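Local coordinates for uncharacterized protein (Parabacteroides distasonis, PDB 4Q34) that is of undetermined substrate but probably acts as an esterase, hydrolysing ester bonds as a member of the alpha/beta hydrolase family, at residues Tyr84-Pro89 with Asp158-Leu163; Thr151-Tyr156 with Gly179-Asn184; Val171-Ser176 with Ala194-Glu199. One frame throughout, in Å; residues are numbered along the deposited sequence.

Contact 1 of 3, residues Tyr84-Pro89 with Asp158-Leu163; sequences YLVDQP and DAYAAL
Val86 and Leu163 reach toward each other tip to tip, with Val86 CG2 3.7 Å from Leu163 CD2. Around this pair the contact is almost wholly apolar. The other branch of Val86, CG1, stands anti to the backbone N (chi1 -179°), which sets it against the phenol end of Tyr160, 3.6 Å from Tyr160 CE1. Although the CB of Tyr160 does not point at the strand, its long side chain carries the hydroxyl end there, and the CE2 side of the ring is met by Gln88 CB, 3.9 Å from Tyr160 CE2. Further along, Pro89 CG rests on Ala159 CB at 3.6 Å. Tyr84 is the loosest partner, its CD2 4.3 Å from Leu163 CD1.

This is the packing of a helix on the central sheet of an alpha/beta hydrolase fold. Helix 158-163 runs nearly antiparallel to strand 84-87, at 155° and 10.8 Å between the segment axes, and Leu163 and Tyr160 also touch strand 49-52.

Polar contact across the segments is indirect. One water lies 2.7 Å from Gln88 OE1 and 2.7 Å from Tyr160 OH and links the amide to the phenol, while the backbone N of Gln88 bonds to His53 NE2.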
loop_
_atom_site.group_PDB
_atom_site.type_symbol
_atom_site.label_atom_id
_atom_site.label_comp_id
_atom_site.label_asym_id
_atom_site.label_seq_id
_atom_site.Cartn_x
_atom_site.Cartn_y
_atom_site.Cartn_z
ATOM N N TYR A 84 -13.452 -0.872 -2.593
ATOM C CA TYR A 84 -12.412 -1.725 -2.073
ATOM C C TYR A 84 -11.255 -1.707 -3.043
ATOM O O TYR A 84 -11.377 -2.156 -4.173
ATOM C CB TYR A 84 -12.927 -3.166 -1.885
ATOM C CG TYR A 84 -13.903 -3.299 -0.781
ATOM C CD1 TYR A 84 -15.188 -2.825 -0.917
ATOM C CD2 TYR A 84 -13.522 -3.878 0.443
ATOM C CE1 TYR A 84 -16.096 -2.915 0.149
ATOM C CE2 TYR A 84 -14.422 -3.981 1.492
ATOM C CZ TYR A 84 -15.686 -3.488 1.346
ATOM O OH TYR A 84 -16.548 -3.605 2.407
ATOM N N LEU A 85 -10.136 -1.139 -2.624
ATOM C CA LEU A 85 -8.915 -1.114 -3.444
ATOM C C LEU A 85 -8.000 -2.235 -2.954
ATOM O O LEU A 85 -7.778 -2.361 -1.744
ATOM C CB LEU A 85 -8.187 0.241 -3.309
ATOM C CG LEU A 85 -8.702 1.505 -4.047
ATOM C CD1 LEU A 85 -7.560 2.428 -4.416
ATOM C CD2 LEU A 85 -9.507 1.197 -5.304
ATOM N N VAL A 86 -7.397 -2.995 -3.876
ATOM C CA VAL A 86 -6.671 -4.183 -3.481
ATOM C C VAL A 86 -5.242 -4.140 -4.028
ATOM O O VAL A 86 -5.028 -3.689 -5.173
ATOM C CB VAL A 86 -7.416 -5.459 -3.999
ATOM C CG1 VAL A 86 -6.675 -6.719 -3.559
ATOM C CG2 VAL A 86 -8.898 -5.468 -3.541
ATOM N N ASP A 87 -4.285 -4.613 -3.214
ATOM C CA ASP A 87 -2.988 -5.073 -3.676
ATOM C C ASP A 87 -3.034 -6.613 -3.590
ATOM O O ASP A 87 -3.212 -7.203 -2.514
ATOM C CB ASP A 87 -1.881 -4.569 -2.818
ATOM C CG ASP A 87 -1.825 -3.053 -2.760
ATOM O OD1 ASP A 87 -2.060 -2.337 -3.760
ATOM O OD2 ASP A 87 -1.470 -2.552 -1.658
ATOM N N GLN A 88 -2.960 -7.245 -4.752
ATOM C CA GLN A 88 -3.109 -8.660 -4.869
ATOM C C GLN A 88 -1.922 -9.328 -4.208
ATOM O O GLN A 88 -0.921 -8.680 -3.944
ATOM C CB GLN A 88 -3.256 -9.073 -6.344
ATOM C CG GLN A 88 -1.931 -9.223 -7.076
ATOM C CD GLN A 88 -2.011 -9.398 -8.570
ATOM O OE1 GLN A 88 -3.088 -9.479 -9.186
ATOM N NE2 GLN A 88 -0.815 -9.468 -9.188
ATOM N N PRO A 89 -2.055 -10.629 -3.882
ATOM C CA PRO A 89 -0.929 -11.420 -3.327
ATOM C C PRO A 89 0.386 -11.129 -4.036
ATOM O O PRO A 89 0.442 -11.063 -5.266
ATOM C CB PRO A 89 -1.378 -12.854 -3.570
ATOM C CG PRO A 89 -2.856 -12.776 -3.477
ATOM C CD PRO A 89 -3.139 -11.522 -4.289
ATOM N N ASP A 158 -7.624 -16.753 -5.809
ATOM C CA ASP A 158 -8.066 -17.224 -4.510
ATOM C C ASP A 158 -8.277 -16.091 -3.494
ATOM O O ASP A 158 -9.185 -16.141 -2.682
ATOM C CB ASP A 158 -7.080 -18.237 -3.891
ATOM C CG ASP A 158 -7.217 -19.652 -4.454
ATOM O OD1 ASP A 158 -8.167 -19.984 -5.157
ATOM O OD2 ASP A 158 -6.305 -20.451 -4.159
ATOM N N ALA A 159 -7.395 -15.123 -3.488
ATOM C CA ALA A 159 -7.504 -14.045 -2.512
ATOM C C ALA A 159 -8.692 -13.161 -2.866
ATOM O O ALA A 159 -9.433 -12.732 -1.996
ATOM C CB ALA A 159 -6.232 -13.272 -2.423
ATOM N N TYR A 160 -8.918 -12.895 -4.147
ATOM C CA TYR A 160 -10.086 -12.092 -4.498
ATOM C C TYR A 160 -11.401 -12.837 -4.212
ATOM O O TYR A 160 -12.366 -12.202 -3.768
ATOM C CB TYR A 160 -10.055 -11.621 -5.937
ATOM C CG TYR A 160 -9.138 -10.471 -6.187
ATOM C CD1 TYR A 160 -9.558 -9.151 -5.940
ATOM C CD2 TYR A 160 -7.857 -10.654 -6.772
ATOM C CE1 TYR A 160 -8.744 -8.064 -6.196
ATOM C CE2 TYR A 160 -7.026 -9.556 -7.040
ATOM C CZ TYR A 160 -7.489 -8.256 -6.774
ATOM O OH TYR A 160 -6.683 -7.151 -7.024
ATOM N N ALA A 161 -11.420 -14.163 -4.385
ATOM C CA ALA A 161 -12.603 -14.939 -3.993
ATOM C C ALA A 161 -12.874 -14.831 -2.490
ATOM O O ALA A 161 -14.042 -14.691 -2.081
ATOM C CB ALA A 161 -12.469 -16.372 -4.399
ATOM N N ALA A 162 -11.815 -14.873 -1.686
ATOM C CA ALA A 162 -11.922 -14.749 -0.226
ATOM C C ALA A 162 -12.485 -13.366 0.127
ATOM O O ALA A 162 -13.324 -13.239 1.020
ATOM C CB ALA A 162 -10.575 -14.977 0.445
ATOM N N LEU A 163 -12.108 -12.362 -0.647
ATOM C CA LEU A 163 -12.626 -11.023 -0.415
ATOM C C LEU A 163 -14.110 -10.917 -0.736
ATOM O O LEU A 163 -14.871 -10.376 0.061
ATOM C CB LEU A 163 -11.874 -10.012 -1.277
ATOM C CG LEU A 163 -12.365 -8.564 -1.206
ATOM C CD1 LEU A 163 -12.421 -8.065 0.242
ATOM C CD2 LEU A 163 -11.453 -7.690 -2.101
HETATM O O HOH W 1 -5.117 -7.650 -9.204
#

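Contact 2 of 3, residues Thr151-Tyr156 with Gly179-Asn184; sequences TDFEVY and GPVGWN
Phe153 lies obliquely across Pro180, its CE2 3.7 Å from Pro180 CB, with the proline CG almost as near to the far end of the ring. Its CG is anti to the carbonyl carbon (chi1 -67°), a conformation that swings the ring from the first turn of one helix over to the start of the other. Asn184 crosses the same side chain at about a right angle, its ND2 3.9 Å from Phe153 CB and its amide plane turned 51° from the ring. With Asn184 CG likewise opposite its carbonyl carbon (chi1 -83°), ND2 comes back to donate to Pro180 O at 2.8 Å. This bond holds the amide beside Phe153, while Pro180 O is gripped twice, by ND2 and by the backbone N of Asn184 from opposite faces of its plane.

Val181 CG2 touches both aromatic residues, Tyr156 more closely than Phe153. Tyr156 and Val181 cross at about a right angle, CG2 meeting the ring edge near its plane, 3.9 Å from Tyr156 CD2. Asp152 O lies 3.3 Å above one face of the Tyr156 ring, toward its rim. Asp152 is the N-cap of this helix; its OD1 accepts from Val155 N at 3.3 Å, from above the carboxylate plane, and weakly from Glu154 N.

The contact joins the beginning of helix 153-167 to helix 178-185, which directly follows strand 170-175; Val181 also touches Tyr160, one turn after Tyr156, and Tyr156 meets Gln88 just beyond strand 83-87.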
loop_
_atom_site.group_PDB
_atom_site.type_symbol
_atom_site.label_atom_id
_atom_site.label_comp_id
_atom_site.label_asym_id
_atom_site.label_seq_id
_atom_site.Cartn_x
_atom_site.Cartn_y
_atom_site.Cartn_z
ATOM N N THR A 151 4.173 -15.119 -10.866
ATOM C CA THR A 151 2.823 -14.865 -11.272
ATOM C C THR A 151 2.067 -16.180 -11.125
ATOM O O THR A 151 2.517 -17.210 -11.653
ATOM C CB THR A 151 2.801 -14.434 -12.738
ATOM O OG1 THR A 151 3.553 -13.227 -12.856
ATOM C CG2 THR A 151 1.405 -14.222 -13.201
ATOM N N ASP A 152 0.940 -16.160 -10.410
ATOM C CA ASP A 152 0.110 -17.349 -10.229
ATOM C C ASP A 152 -1.354 -16.908 -10.120
ATOM O O ASP A 152 -1.736 -16.417 -9.074
ATOM C CB ASP A 152 0.596 -18.161 -8.992
ATOM C CG ASP A 152 -0.112 -19.470 -8.847
ATOM O OD1 ASP A 152 -1.275 -19.564 -9.291
ATOM O OD2 ASP A 152 0.488 -20.459 -8.333
ATOM N N PHE A 153 -2.140 -17.115 -11.189
ATOM C CA PHE A 153 -3.536 -16.638 -11.246
ATOM C C PHE A 153 -4.410 -17.404 -10.227
ATOM O O PHE A 153 -5.416 -16.870 -9.760
ATOM C CB PHE A 153 -4.157 -16.788 -12.648
ATOM C CG PHE A 153 -3.561 -15.907 -13.706
ATOM C CD1 PHE A 153 -2.765 -14.798 -13.389
ATOM C CD2 PHE A 153 -3.810 -16.192 -15.067
ATOM C CE1 PHE A 153 -2.223 -13.986 -14.386
ATOM C CE2 PHE A 153 -3.287 -15.373 -16.071
ATOM C CZ PHE A 153 -2.492 -14.259 -15.723
ATOM N N GLU A 154 -4.023 -18.620 -9.871
ATOM C CA GLU A 154 -4.754 -19.362 -8.854
ATOM C C GLU A 154 -4.612 -18.669 -7.498
ATOM O O GLU A 154 -5.623 -18.420 -6.796
ATOM C CB GLU A 154 -4.267 -20.816 -8.730
ATOM C CG GLU A 154 -4.952 -21.581 -7.597
ATOM C CD GLU A 154 -4.590 -23.049 -7.531
ATOM O OE1 GLU A 154 -3.519 -23.400 -8.073
ATOM O OE2 GLU A 154 -5.376 -23.856 -6.954
ATOM N N VAL A 155 -3.378 -18.274 -7.173
ATOM C CA VAL A 155 -3.071 -17.606 -5.894
ATOM C C VAL A 155 -3.781 -16.237 -5.873
ATOM O O VAL A 155 -4.381 -15.842 -4.893
ATOM C CB VAL A 155 -1.552 -17.447 -5.705
ATOM C CG1 VAL A 155 -1.241 -16.570 -4.505
ATOM C CG2 VAL A 155 -0.875 -18.810 -5.541
ATOM N N TYR A 156 -3.730 -15.529 -7.000
ATOM C CA TYR A 156 -4.324 -14.197 -7.072
ATOM C C TYR A 156 -5.821 -14.278 -6.950
ATOM O O TYR A 156 -6.457 -13.556 -6.148
ATOM C CB TYR A 156 -3.937 -13.505 -8.393
ATOM C CG TYR A 156 -2.468 -13.229 -8.674
ATOM C CD1 TYR A 156 -1.468 -13.268 -7.668
ATOM C CD2 TYR A 156 -2.077 -12.838 -9.944
ATOM C CE1 TYR A 156 -0.155 -12.981 -7.946
ATOM C CE2 TYR A 156 -0.750 -12.581 -10.238
ATOM C CZ TYR A 156 0.204 -12.629 -9.249
ATOM O OH TYR A 156 1.507 -12.299 -9.506
ATOM N N GLY A 179 -7.743 -8.927 -15.770
ATOM C CA GLY A 179 -8.719 -9.622 -16.626
ATOM C C GLY A 179 -8.835 -11.105 -16.286
ATOM O O GLY A 179 -9.888 -11.517 -15.786
ATOM N N PRO A 180 -7.771 -11.883 -16.534
ATOM C CA PRO A 180 -7.806 -13.306 -16.197
ATOM C C PRO A 180 -7.884 -13.570 -14.703
ATOM O O PRO A 180 -8.382 -14.623 -14.313
ATOM C CB PRO A 180 -6.535 -13.877 -16.820
ATOM C CG PRO A 180 -5.702 -12.697 -17.156
ATOM C CD PRO A 180 -6.637 -11.580 -17.428
ATOM N N VAL A 181 -7.425 -12.650 -13.870
ATOM C CA VAL A 181 -7.692 -12.806 -12.439
ATOM C C VAL A 181 -9.208 -12.822 -12.227
ATOM O O VAL A 181 -9.719 -13.673 -11.550
ATOM C CB VAL A 181 -6.972 -11.767 -11.573
ATOM C CG1 VAL A 181 -7.412 -11.854 -10.138
ATOM C CG2 VAL A 181 -5.458 -11.950 -11.701
ATOM N N GLY A 182 -9.898 -11.852 -12.826
ATOM C CA GLY A 182 -11.341 -11.779 -12.839
ATOM C C GLY A 182 -12.002 -13.041 -13.373
ATOM O O GLY A 182 -12.923 -13.597 -12.735
ATOM N N TRP A 183 -11.517 -13.548 -14.512
ATOM C CA TRP A 183 -12.152 -14.702 -15.133
ATOM C C TRP A 183 -12.008 -15.925 -14.222
ATOM O O TRP A 183 -12.940 -16.719 -14.124
ATOM C CB TRP A 183 -11.652 -15.021 -16.546
ATOM C CG TRP A 183 -11.502 -13.874 -17.478
ATOM C CD1 TRP A 183 -10.484 -13.700 -18.343
ATOM C CD2 TRP A 183 -12.382 -12.748 -17.666
ATOM N NE1 TRP A 183 -10.643 -12.540 -19.057
ATOM C CE2 TRP A 183 -11.797 -11.928 -18.643
ATOM C CE3 TRP A 183 -13.572 -12.320 -17.073
ATOM C CZ2 TRP A 183 -12.366 -10.723 -19.062
ATOM C CZ3 TRP A 183 -14.156 -11.147 -17.515
ATOM C CH2 TRP A 183 -13.539 -10.342 -18.475
ATOM N N ASN A 184 -10.880 -16.029 -13.531
ATOM C CA ASN A 184 -10.640 -17.113 -12.587
ATOM C C ASN A 184 -11.491 -16.975 -11.300
ATOM O O ASN A 184 -12.023 -17.970 -10.777
ATOM C CB ASN A 184 -9.137 -17.209 -12.247
ATOM C CG ASN A 184 -8.346 -17.985 -13.284
ATOM O OD1 ASN A 184 -8.372 -19.194 -13.285
ATOM N ND2 ASN A 184 -7.693 -17.299 -14.204
#

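Contact 3 of 3, residues Val171-Ser176 with Ala194-Glu199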
loop_
_atom_site.group_PDB
_atom_site.type_symbol
_atom_site.label_atom_id
_atom_site.label_comp_id
_atom_site.label_asym_id
_atom_site.label_seq_id
_atom_site.Cartn_x
_atom_site.Cartn_y
_atom_site.Cartn_z
ATOM N N VAL A 171 -19.377 -5.979 -7.341
ATOM C CA VAL A 171 -18.989 -5.840 -8.724
ATOM C C VAL A 171 -17.470 -5.802 -8.781
ATOM O O VAL A 171 -16.826 -5.096 -7.988
ATOM C CB VAL A 171 -19.549 -4.520 -9.319
ATOM C CG1 VAL A 171 -19.073 -4.319 -10.742
ATOM C CG2 VAL A 171 -21.057 -4.486 -9.224
ATOM N N PHE A 172 -16.899 -6.534 -9.752
ATOM C CA PHE A 172 -15.452 -6.672 -9.898
ATOM C C PHE A 172 -15.027 -5.820 -11.083
ATOM O O PHE A 172 -15.541 -6.010 -12.201
ATOM C CB PHE A 172 -15.054 -8.137 -10.109
ATOM C CG PHE A 172 -13.647 -8.515 -9.681
ATOM C CD1 PHE A 172 -12.822 -7.680 -8.951
ATOM C CD2 PHE A 172 -13.170 -9.789 -9.981
ATOM C CE1 PHE A 172 -11.565 -8.084 -8.534
ATOM C CE2 PHE A 172 -11.905 -10.202 -9.565
ATOM C CZ PHE A 172 -11.090 -9.344 -8.866
ATOM N N ILE A 173 -14.156 -4.858 -10.808
ATOM C CA ILE A 173 -13.632 -3.942 -11.831
ATOM C C ILE A 173 -12.150 -4.264 -11.975
ATOM O O ILE A 173 -11.405 -4.084 -11.019
ATOM C CB ILE A 173 -13.762 -2.454 -11.444
ATOM C CG1 ILE A 173 -15.137 -2.167 -10.812
ATOM C CG2 ILE A 173 -13.492 -1.560 -12.661
ATOM C CD1 ILE A 173 -16.284 -2.392 -11.758
ATOM N N THR A 174 -11.732 -4.701 -13.166
ATOM C CA THR A 174 -10.391 -5.213 -13.389
ATOM C C THR A 174 -9.658 -4.472 -14.481
ATOM O O THR A 174 -10.255 -3.745 -15.294
ATOM C CB THR A 174 -10.389 -6.723 -13.705
ATOM O OG1 THR A 174 -10.947 -6.978 -14.995
ATOM C CG2 THR A 174 -11.170 -7.521 -12.623
ATOM N N HIS A 175 -8.342 -4.672 -14.485
ATOM C CA HIS A 175 -7.461 -4.070 -15.470
ATOM C C HIS A 175 -6.363 -5.018 -15.934
ATOM O O HIS A 175 -5.633 -5.555 -15.126
ATOM C CB HIS A 175 -6.774 -2.859 -14.830
ATOM C CG HIS A 175 -5.940 -2.071 -15.787
ATOM N ND1 HIS A 175 -4.742 -1.499 -15.434
ATOM C CD2 HIS A 175 -6.157 -1.718 -17.079
ATOM C CE1 HIS A 175 -4.222 -0.886 -16.476
ATOM N NE2 HIS A 175 -5.086 -0.959 -17.471
ATOM N N SER A 176 -6.249 -5.198 -17.257
ATOM C CA SER A 176 -5.120 -5.884 -17.894
ATOM C C SER A 176 -4.996 -7.350 -17.423
ATOM O O SER A 176 -5.895 -8.118 -17.716
ATOM C CB SER A 176 -3.854 -5.050 -17.749
ATOM O OG SER A 176 -2.954 -5.424 -18.766
ATOM N N ALA A 194 -21.161 -8.981 -11.395
ATOM C CA ALA A 194 -20.837 -8.376 -12.695
ATOM C C ALA A 194 -19.367 -8.096 -12.714
ATOM O O ALA A 194 -18.717 -7.952 -11.666
ATOM C CB ALA A 194 -21.628 -7.091 -12.965
ATOM N N ILE A 195 -18.842 -7.998 -13.922
ATOM C CA ILE A 195 -17.423 -7.698 -14.110
ATOM C C ILE A 195 -17.302 -6.639 -15.197
ATOM O O ILE A 195 -17.867 -6.840 -16.275
ATOM C CB ILE A 195 -16.609 -8.918 -14.564
ATOM C CG1 ILE A 195 -16.672 -10.052 -13.553
ATOM C CG2 ILE A 195 -15.161 -8.519 -14.815
ATOM C CD1 ILE A 195 -16.121 -11.371 -14.054
ATOM N N ALA A 196 -16.581 -5.562 -14.882
ATOM C CA ALA A 196 -16.140 -4.577 -15.866
ATOM C C ALA A 196 -14.629 -4.664 -15.951
ATOM O O ALA A 196 -13.942 -4.538 -14.925
ATOM C CB ALA A 196 -16.543 -3.164 -15.465
ATOM N N SER A 197 -14.107 -4.790 -17.158
ATOM C CA SER A 197 -12.675 -4.920 -17.343
ATOM C C SER A 197 -12.123 -3.909 -18.327
ATOM O O SER A 197 -12.635 -3.792 -19.472
ATOM C CB SER A 197 -12.313 -6.350 -17.779
ATOM O OG SER A 197 -10.910 -6.556 -17.736
ATOM N N TYR A 198 -11.069 -3.209 -17.896
ATOM C CA TYR A 198 -10.362 -2.271 -18.746
ATOM C C TYR A 198 -9.168 -2.972 -19.401
ATOM O O TYR A 198 -8.288 -3.505 -18.690
ATOM C CB TYR A 198 -9.875 -1.025 -17.974
ATOM C CG TYR A 198 -11.038 -0.178 -17.558
ATOM C CD1 TYR A 198 -11.574 0.780 -18.410
ATOM C CD2 TYR A 198 -11.669 -0.433 -16.382
ATOM C CE1 TYR A 198 -12.707 1.486 -18.070
ATOM C CE2 TYR A 198 -12.793 0.256 -15.999
ATOM C CZ TYR A 198 -13.316 1.238 -16.851
ATOM O OH TYR A 198 -14.458 1.934 -16.515
ATOM N N GLU A 199 -9.178 -3.031 -20.726
ATOM C CA GLU A 199 -8.072 -3.609 -21.494
ATOM C C GLU A 199 -7.535 -4.923 -20.913
ATOM O O GLU A 199 -6.347 -5.040 -20.633
ATOM C CB GLU A 199 -6.920 -2.614 -21.661
ATOM C CG GLU A 199 -7.385 -1.343 -22.364
ATOM C CD GLU A 199 -6.460 -0.832 -23.445
ATOM O OE1 GLU A 199 -5.271 -1.225 -23.471
ATOM O OE2 GLU A 199 -6.917 0.012 -24.278
#
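Thr174 and Ser197 lie side by side on neighbouring parallel strands, their hydroxyls OG1 and OG hydrogen-bonded at 2.8 Å. The backbones are stitched by Thr174 N to Ala196 O, at 2.8 Å, and by Tyr198 N to Thr174 O; similar bonds precede them, and Ser176 N to Tyr198 O, at 3.0 Å, continues the pattern past the strand end.

Tyr198 can be followed outward. Its CB sits 3.8 Å from Thr174 O and close to His175 CD2. With CG anti to the carbonyl carbon (chi1 -69°), the ring runs alongside Ile173: CD2 still lies near Thr174 O, and CE2 meets Ile173 CG2 at 3.9 Å, edge-on and in the ring plane.

Just after strand 171-175, Ser176 has a positive phi of 61°, as at the nucleophile elbow of alpha/beta hydrolases. Glu199 OE2 accepts from Gly247 N, OE1 meets His298 ND1 and Arg117, and Ser176 touches that histidine, an arrangement consistent with a Ser-His-Glu triad.

Strand 49-52 flanks strand 170-175 on its other edge; helix 306-319 packs on the face bearing Ala196 and Tyr198, whose ring also stacks on Tyr245, whereas Phe172, on the reverse face, meets Tyr160 and Phe164 of helix 153-167.

How the contacts relate
The three contacts lie in one part of the alpha/beta hydrolase fold, the sheet and two helices beside it. Contact 1 seats helix 153-167 on the sheet, contact 2 joins the start of that helix to helix 178-185, and contact 3 pairs the strands on either end of the latter in a beta-alpha-beta unit. Their centres lie 10 Å apart (contacts 1 and 2), 12 Å (2 and 3) and 13 Å (1 and 3). Along the chain contact 1 closes before contact 3 opens, while contact 2 interleaves with both. The CA atoms of Gly179 and Gly182 pack on Thr174 and Phe172, a closeness consistent with their lack of side chains. Strand 170-175, ending at the probable elbow at Ser176, meets helix 153-167 through Phe172.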